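Local coordinates for protein sesquisabinene B synthase 2 (Santalum album, PDB 6A2A) that probably cyclises farnesyl diphosphate to the sesquiterpene sesquisabinene B, as a metal-dependent terpene synthase of the plant Tpsb subfamily, at residues 265-269 against 270-274; 491-494 against 495-499. All blocks are in the same frame, centred on the assembly; numbering follows the deposited sequence.

Contact 1: 265-269 against 270-274; sequences RWWVG and TGLDK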
# COMPACT_ATOMS: atom_id res chain seq x y z
N ARG A 265 7.61 2.33 0.39
CA ARG A 265 6.45 3.24 0.47
C ARG A 265 5.56 2.87 1.66
O ARG A 265 5.11 3.77 2.39
CB ARG A 265 5.70 3.26 -0.86
CG ARG A 265 6.46 3.99 -1.96
CD ARG A 265 5.69 4.18 -3.25
NE ARG A 265 5.51 2.93 -3.97
CZ ARG A 265 6.37 2.45 -4.86
NH1 ARG A 265 7.43 3.16 -5.20
NH2 ARG A 265 6.18 1.25 -5.38
N TRP A 266 5.29 1.59 1.90
CA TRP A 266 4.53 1.13 3.04
C TRP A 266 5.20 1.62 4.34
O TRP A 266 4.52 2.09 5.25
CB TRP A 266 4.41 -0.40 3.03
CG TRP A 266 3.94 -0.97 4.33
CD1 TRP A 266 2.66 -0.99 4.82
CD2 TRP A 266 4.76 -1.64 5.32
NE1 TRP A 266 2.63 -1.58 6.06
CE2 TRP A 266 3.91 -2.01 6.38
CE3 TRP A 266 6.12 -1.95 5.40
CZ2 TRP A 266 4.36 -2.67 7.52
CZ3 TRP A 266 6.56 -2.62 6.53
CH2 TRP A 266 5.69 -3.00 7.55
N TRP A 267 6.49 1.33 4.44
CA TRP A 267 7.27 1.65 5.68
C TRP A 267 7.24 3.15 5.96
O TRP A 267 6.93 3.54 7.07
CB TRP A 267 8.68 1.11 5.52
CG TRP A 267 9.56 1.23 6.72
CD1 TRP A 267 10.71 1.94 6.81
CD2 TRP A 267 9.40 0.55 7.98
NE1 TRP A 267 11.28 1.75 8.04
CE2 TRP A 267 10.50 0.93 8.79
CE3 TRP A 267 8.44 -0.32 8.48
CZ2 TRP A 267 10.69 0.41 10.06
CZ3 TRP A 267 8.63 -0.84 9.75
CH2 TRP A 267 9.75 -0.48 10.54
N VAL A 268 7.50 3.98 4.96
CA VAL A 268 7.43 5.41 5.18
C VAL A 268 5.98 5.79 5.58
O VAL A 268 5.77 6.69 6.44
CB VAL A 268 7.97 6.16 3.93
CG1 VAL A 268 7.66 7.65 4.00
CG2 VAL A 268 9.47 5.93 3.78
N GLY A 269 4.97 5.15 5.00
CA GLY A 269 3.58 5.36 5.37
C GLY A 269 3.26 5.02 6.81
O GLY A 269 2.39 5.63 7.44
N THR A 270 3.95 4.01 7.38
CA THR A 270 3.69 3.71 8.79
C THR A 270 4.27 4.81 9.67
O THR A 270 3.99 4.83 10.86
CB THR A 270 4.34 2.39 9.27
OG1 THR A 270 5.77 2.42 9.20
CG2 THR A 270 3.85 1.21 8.47
N GLY A 271 5.23 5.60 9.18
CA GLY A 271 5.97 6.49 10.03
C GLY A 271 7.05 5.84 10.89
O GLY A 271 7.79 6.55 11.56
N LEU A 272 7.26 4.51 10.81
CA LEU A 272 8.20 3.83 11.70
C LEU A 272 9.66 4.09 11.35
O LEU A 272 10.56 3.89 12.19
CB LEU A 272 7.88 2.34 11.74
CG LEU A 272 6.54 1.98 12.36
CD1 LEU A 272 6.33 0.45 12.45
CD2 LEU A 272 6.33 2.64 13.72
N ASP A 273 9.92 4.59 10.15
CA ASP A 273 11.20 5.06 9.76
C ASP A 273 11.65 6.23 10.61
O ASP A 273 12.86 6.47 10.72
CB ASP A 273 11.27 5.40 8.28
CG ASP A 273 10.41 6.55 7.89
OD1 ASP A 273 9.25 6.67 8.33
OD2 ASP A 273 10.94 7.38 7.11
N LYS A 274 10.72 6.88 11.28
CA LYS A 274 11.05 8.09 12.08
C LYS A 274 11.10 7.75 13.57
O LYS A 274 11.24 8.69 14.41
CB LYS A 274 10.04 9.22 11.83
CG LYS A 274 9.93 9.63 10.37
CD LYS A 274 11.18 10.21 9.81
CE LYS A 274 10.97 10.80 8.43
NZ LYS A 274 12.18 11.50 7.93
O HOH W 1 7.59 8.54 7.50

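Contact 2: 491-494 against 495-499; sequences VARE and HIEGL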
# COMPACT_ATOMS: atom_id res chain seq x y z
N VAL A 491 34.94 -23.73 25.29
CA VAL A 491 34.31 -25.02 25.40
C VAL A 491 32.83 -24.86 25.15
O VAL A 491 32.22 -25.68 24.51
CB VAL A 491 34.53 -25.62 26.78
CG1 VAL A 491 33.56 -26.73 27.06
CG2 VAL A 491 35.94 -26.14 26.90
N ALA A 492 32.25 -23.80 25.69
CA ALA A 492 30.85 -23.55 25.52
C ALA A 492 30.48 -23.22 24.07
O ALA A 492 29.49 -23.65 23.59
CB ALA A 492 30.41 -22.47 26.45
N ARG A 493 31.32 -22.47 23.38
CA ARG A 493 31.10 -22.15 22.00
C ARG A 493 31.14 -23.44 21.20
O ARG A 493 30.34 -23.65 20.35
CB ARG A 493 32.13 -21.15 21.48
CG ARG A 493 31.97 -20.77 20.03
CD ARG A 493 32.77 -19.56 19.56
NE ARG A 493 32.36 -18.32 20.17
CZ ARG A 493 31.47 -17.50 19.65
NH1 ARG A 493 30.92 -17.76 18.52
NH2 ARG A 493 31.14 -16.42 20.28
N GLU A 494 32.11 -24.29 21.49
CA GLU A 494 32.22 -25.57 20.80
C GLU A 494 30.96 -26.41 21.02
O GLU A 494 30.48 -27.07 20.08
CB GLU A 494 33.49 -26.34 21.21
CG GLU A 494 34.73 -25.76 20.56
CD GLU A 494 36.08 -26.37 20.94
OE1 GLU A 494 36.17 -27.06 22.00
OE2 GLU A 494 37.05 -26.13 20.18
N HIS A 495 30.45 -26.39 22.26
CA HIS A 495 29.21 -27.10 22.55
C HIS A 495 28.04 -26.55 21.69
O HIS A 495 27.31 -27.30 21.06
CB HIS A 495 28.87 -26.98 24.04
CG HIS A 495 27.67 -27.78 24.40
ND1 HIS A 495 27.72 -29.15 24.53
CD2 HIS A 495 26.38 -27.42 24.56
CE1 HIS A 495 26.51 -29.61 24.77
NE2 HIS A 495 25.67 -28.57 24.84
N ILE A 496 27.95 -25.25 21.59
CA ILE A 496 26.80 -24.64 20.85
C ILE A 496 26.92 -24.93 19.35
O ILE A 496 25.95 -25.32 18.67
CB ILE A 496 26.67 -23.14 21.18
CG1 ILE A 496 26.50 -22.83 22.68
CG2 ILE A 496 25.53 -22.59 20.35
CD1 ILE A 496 25.41 -23.62 23.38
N GLU A 497 28.17 -24.92 18.85
CA GLU A 497 28.44 -25.25 17.49
C GLU A 497 28.05 -26.71 17.21
O GLU A 497 27.57 -27.02 16.10
CB GLU A 497 29.92 -24.97 17.15
CG GLU A 497 30.23 -23.50 16.94
CD GLU A 497 31.72 -23.17 16.75
OE1 GLU A 497 32.55 -24.08 16.90
OE2 GLU A 497 32.05 -21.97 16.51
N GLY A 498 28.22 -27.61 18.19
CA GLY A 498 27.81 -28.93 18.05
C GLY A 498 26.31 -29.08 17.99
O GLY A 498 25.77 -29.98 17.31
N LEU A 499 25.61 -28.21 18.71
CA LEU A 499 24.18 -28.27 18.63
C LEU A 499 23.69 -27.87 17.25
O LEU A 499 22.65 -28.39 16.80
CB LEU A 499 23.58 -27.36 19.70
CG LEU A 499 23.75 -27.84 21.14
CD1 LEU A 499 23.06 -26.87 22.09
CD2 LEU A 499 23.22 -29.25 21.32
O HOH W 2 30.87 -19.60 16.21

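Contact 1: 265-269 against 270-274
T270 turns its hydroxyl back onto the last turn of helix 239-270: OG1 donates to W267 O at 2.7 Å, lying in the carbonyl plane on a lone pair. A chi1 of 63° sets OG1 between the backbone N and the carbonyl carbon, from where it gives its proton to W267 O and accepts from L272 N at 3.0 Å (161°). That second bond makes an ST turn, and the hydroxyl thus ties the helix to the short 3-10 segment 272-274. The threonine methyl, on its other branch, rests over the W266 ring, CG2 lying 4.1 Å from the centroid of the five-membered ring. L272 CB and D273 N lie over the same face of W267, L272 CB 3.8 Å from the centroid of the six-membered ring. D273 CB also comes within 3.7 Å of W267 NE1. G271, whose phi is positive, leaves the helical path, its N bonded to V268 O at 3.0 Å. A water bridges the same V268 O to D273 OD1, 2.6 Å from the carboxylate oxygen, while D273 OD2 accepts from N33. Farther out, W266 meets K307 in a cation-pi contact, W267 packs on A310 and T314 of helix 299-321, and Y366 OH of the second subunit hydrogen-bonds T270 O.

Contact 2: 491-494 against 495-499
V491 O takes the amide of H495 at 2.9 Å, the first of four i to i+4 bonds that carry this stretch of alpha-helix. A492 O does the same for I496 N, and I496 CG1 packs against that carbonyl oxygen at 3.2 Å. R493 O accepts from E497 N, and the R493 side chain leaves with CG anti to the backbone N (chi1 180°), running past E497 so that CG lies 3.7 Å from E497 OE2. The two charged groups do not touch, their planes turned 72° apart; a water in the guanidinium plane joins them, 3.0 Å from R493 NH1 and 2.7 Å from E497 OE2. With an alanine in place of E497, that water would probably lose its carboxylate mate and the arginine's methylenes their neighbour. R493 NH1 is also held by L462 O, just past N460, a magnesium ligand of this protein, though no metal is bound in this model; NE is held by Q489 OE1. E494 O takes G498 N at 3.0 Å, and the helix runs on. A492, which is buried, packs against helix 477-485, where Y481 stacks on H495, while I496 presses on I458 and L462 of helix 447-462 and on L406 of helix 406-416.

Contact 1 comes first along the chain, at the C-terminal end of helix 239-270 and in the loop leading toward helix 281-292; contact 2 follows some 220 residues later, inside helix 489-510. Their centres are 40 Å apart and their nearest atoms about 28 Å, so the two do not meet. Both belong to the helical metal-binding part of the class I terpene synthase fold, yet they pack against different helices that carry magnesium ligands. Contact 1 packs on helix 299-321, which carries D316 and D320, and also reaches the second subunit; contact 2 packs on helix 447-462, which carries N460. Between side chains, W267 lies about 11 Å from D316 and I496 about 10 Å from N460.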